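Local coordinates for transcriptional regulator, AsnC family (PDB 3I4P), which probably regulates transcription by binding specific DNA sequences, as a member of the Lrp/AsnC family, and also binds calcium, at residues E91-Y96 against L105-V110. Numbering follows the deposited sequence.
Sequences EVVEFY and LLRVVV
A classic beta bulge sets two residues, Val93 and Glu94, opposite the single Arg107 in the antiparallel hairpin of strands 92-98 and 104-110. The hairpin is the beta2-beta3 pair of the ferredoxin-like (beta-alpha-beta-beta-alpha-beta) ligand-binding domain of the Lrp/AsnC family.

Backbone hydrogen bonds set the register. Arg107 O accepts Val93 N at 2.9 Å, and Glu94 N adds a weak hydrogen bond to the same oxygen. Arg107 N returns a hydrogen bond to Glu94 O. Beyond the bulge the pairing is regular: Tyr96 N gives to Leu105 O at 2.8 Å, and Leu105 N gives to Tyr96 O. On the other side of the bulge, Val109 N reaches Glu91 O.

Val92, Phe95, Leu106 and Val108 share the face covered by helices 76-88 and 113-126. Phe95 and Leu106 run alongside each other, with CD1 of Phe95 3.8 Å from CD1 of Leu106. Leu106 CG also meets Val92 CG1, at 4.1 Å. Phe95 and Leu106 pack on Val86 of helix 76-88, and Val92 and Val108 on Phe119 of helix 113-126.

Glu94, Tyr96, Leu105 and Arg107 lie on the other face. The second subunit continues the sheet beside Glu94, Phe95 and Tyr96, and Gln140 NE2 of that subunit hydrogen-bonds with Tyr96 OH. At the bulge, Val93 CG2 sits over one guanidinium face of Arg107, 3.5 Å from NH1 and nearer the edge of the group than its centre.

Glu94 and Arg107 form a salt bridge. The arginine chain bends at CG-CD (chi3 82°), and NE meets Glu94 OE2 at 3.1 Å. Glu94 OE2 lies nearly in the guanidinium plane, whereas NE stands above the carboxylate plane, and the two planes are 76° apart. A water adds a second link, donating to Glu94 OE2 and accepting from Arg107 NH1 at 2.9 Å.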
loop_
_atom_site.group_PDB
_atom_site.type_symbol
_atom_site.label_atom_id
_atom_site.label_comp_id
_atom_site.label_asym_id
_atom_site.label_seq_id
_atom_site.Cartn_x
_atom_site.Cartn_y
_atom_site.Cartn_z
ATOM N N GLU A 91 -11.989 6.705 -26.687
ATOM C CA GLU A 91 -11.565 7.397 -25.506
ATOM C C GLU A 91 -10.255 6.868 -24.947
ATOM O O GLU A 91 -9.663 7.561 -24.159
ATOM C CB GLU A 91 -12.600 7.338 -24.366
ATOM C CG GLU A 91 -13.935 7.914 -24.721
ATOM C CD GLU A 91 -14.895 6.890 -25.356
ATOM O OE1 GLU A 91 -14.479 5.754 -25.707
ATOM O OE2 GLU A 91 -16.083 7.253 -25.516
ATOM N N VAL A 92 -9.819 5.667 -25.310
ATOM C CA VAL A 92 -8.548 5.158 -24.784
ATOM C C VAL A 92 -7.475 5.660 -25.747
ATOM O O VAL A 92 -7.321 5.141 -26.879
ATOM C CB VAL A 92 -8.517 3.620 -24.684
ATOM C CG1 VAL A 92 -7.120 3.125 -24.233
ATOM C CG2 VAL A 92 -9.676 3.139 -23.805
ATOM N N VAL A 93 -6.775 6.713 -25.328
ATOM C CA VAL A 93 -5.883 7.357 -26.264
ATOM C C VAL A 93 -4.465 6.791 -26.143
ATOM O O VAL A 93 -3.639 6.909 -27.082
ATOM C CB VAL A 93 -5.973 8.896 -26.199
ATOM C CG1 VAL A 93 -7.337 9.374 -26.782
ATOM C CG2 VAL A 93 -5.711 9.396 -24.824
ATOM N N GLU A 94 -4.187 6.149 -25.005
ATOM C CA GLU A 94 -2.891 5.523 -24.780
ATOM C C GLU A 94 -3.136 4.312 -23.949
ATOM O O GLU A 94 -3.989 4.325 -23.086
ATOM C CB GLU A 94 -1.898 6.467 -24.074
ATOM C CG GLU A 94 -1.558 7.673 -24.856
ATOM C CD GLU A 94 -0.628 8.678 -24.112
ATOM O OE1 GLU A 94 0.233 8.242 -23.333
ATOM O OE2 GLU A 94 -0.789 9.896 -24.368
ATOM N N PHE A 95 -2.354 3.275 -24.194
ATOM C CA PHE A 95 -2.603 1.954 -23.602
ATOM C C PHE A 95 -1.287 1.214 -23.543
ATOM O O PHE A 95 -0.647 0.975 -24.594
ATOM C CB PHE A 95 -3.621 1.231 -24.490
ATOM C CG PHE A 95 -4.018 -0.150 -24.038
ATOM C CD1 PHE A 95 -3.904 -0.575 -22.724
ATOM C CD2 PHE A 95 -4.606 -1.002 -24.946
ATOM C CE1 PHE A 95 -4.347 -1.856 -22.338
ATOM C CE2 PHE A 95 -5.020 -2.288 -24.569
ATOM C CZ PHE A 95 -4.905 -2.701 -23.258
ATOM N N TYR A 96 -0.877 0.870 -22.322
ATOM C CA TYR A 96 0.411 0.240 -22.083
ATOM C C TYR A 96 0.278 -0.984 -21.245
ATOM O O TYR A 96 -0.468 -1.010 -20.248
ATOM C CB TYR A 96 1.392 1.176 -21.330
ATOM C CG TYR A 96 1.718 2.415 -22.087
ATOM C CD1 TYR A 96 2.812 2.479 -22.934
ATOM C CD2 TYR A 96 0.894 3.518 -22.000
ATOM C CE1 TYR A 96 3.076 3.615 -23.636
ATOM C CE2 TYR A 96 1.133 4.640 -22.722
ATOM C CZ TYR A 96 2.216 4.693 -23.533
ATOM O OH TYR A 96 2.427 5.851 -24.239
ATOM N N LEU A 105 -1.790 0.179 -18.011
ATOM C CA LEU A 105 -2.096 1.577 -17.760
ATOM C C LEU A 105 -2.748 2.179 -19.015
ATOM O O LEU A 105 -2.178 2.119 -20.118
ATOM C CB LEU A 105 -0.858 2.371 -17.324
ATOM C CG LEU A 105 -1.070 3.841 -16.899
ATOM C CD1 LEU A 105 -2.021 3.980 -15.687
ATOM C CD2 LEU A 105 0.278 4.556 -16.621
ATOM N N LEU A 106 -3.943 2.745 -18.824
ATOM C CA LEU A 106 -4.647 3.472 -19.892
ATOM C C LEU A 106 -4.701 4.956 -19.561
ATOM O O LEU A 106 -4.828 5.325 -18.395
ATOM C CB LEU A 106 -6.088 2.988 -20.091
ATOM C CG LEU A 106 -6.507 1.566 -20.465
ATOM C CD1 LEU A 106 -5.834 0.482 -19.644
ATOM C CD2 LEU A 106 -8.079 1.479 -20.306
ATOM N N ARG A 107 -4.598 5.778 -20.597
ATOM C CA ARG A 107 -5.008 7.184 -20.538
ATOM C C ARG A 107 -6.289 7.375 -21.323
ATOM O O ARG A 107 -6.359 7.020 -22.512
ATOM C CB ARG A 107 -3.965 8.118 -21.124
ATOM C CG ARG A 107 -4.297 9.553 -20.850
ATOM C CD ARG A 107 -3.131 10.522 -21.082
ATOM N NE ARG A 107 -2.989 10.882 -22.486
ATOM C CZ ARG A 107 -3.646 11.844 -23.149
ATOM N NH1 ARG A 107 -3.380 12.031 -24.434
ATOM N NH2 ARG A 107 -4.559 12.605 -22.586
ATOM N N VAL A 108 -7.284 7.929 -20.642
ATOM C CA VAL A 108 -8.650 8.065 -21.158
ATOM C C VAL A 108 -8.992 9.541 -21.130
ATOM O O VAL A 108 -8.643 10.238 -20.177
ATOM C CB VAL A 108 -9.682 7.229 -20.283
ATOM C CG1 VAL A 108 -11.164 7.574 -20.613
ATOM C CG2 VAL A 108 -9.389 5.708 -20.412
ATOM N N VAL A 109 -9.644 10.020 -22.183
ATOM C CA VAL A 109 -10.132 11.416 -22.230
ATOM C C VAL A 109 -11.683 11.446 -22.428
ATOM O O VAL A 109 -12.266 10.680 -23.219
ATOM C CB VAL A 109 -9.357 12.272 -23.291
ATOM C CG1 VAL A 109 -7.814 12.329 -22.945
ATOM C CG2 VAL A 109 -9.560 11.718 -24.669
ATOM N N VAL A 110 -12.318 12.348 -21.673
ATOM C CA VAL A 110 -13.768 12.497 -21.589
ATOM C C VAL A 110 -14.030 13.959 -21.157
ATOM O O VAL A 110 -13.102 14.644 -20.694
ATOM C CB VAL A 110 -14.412 11.477 -20.572
ATOM C CG1 VAL A 110 -14.399 10.046 -21.128
ATOM C CG2 VAL A 110 -13.743 11.540 -19.199
HETATM O O HOH W 1 -2.202 10.906 -26.795
#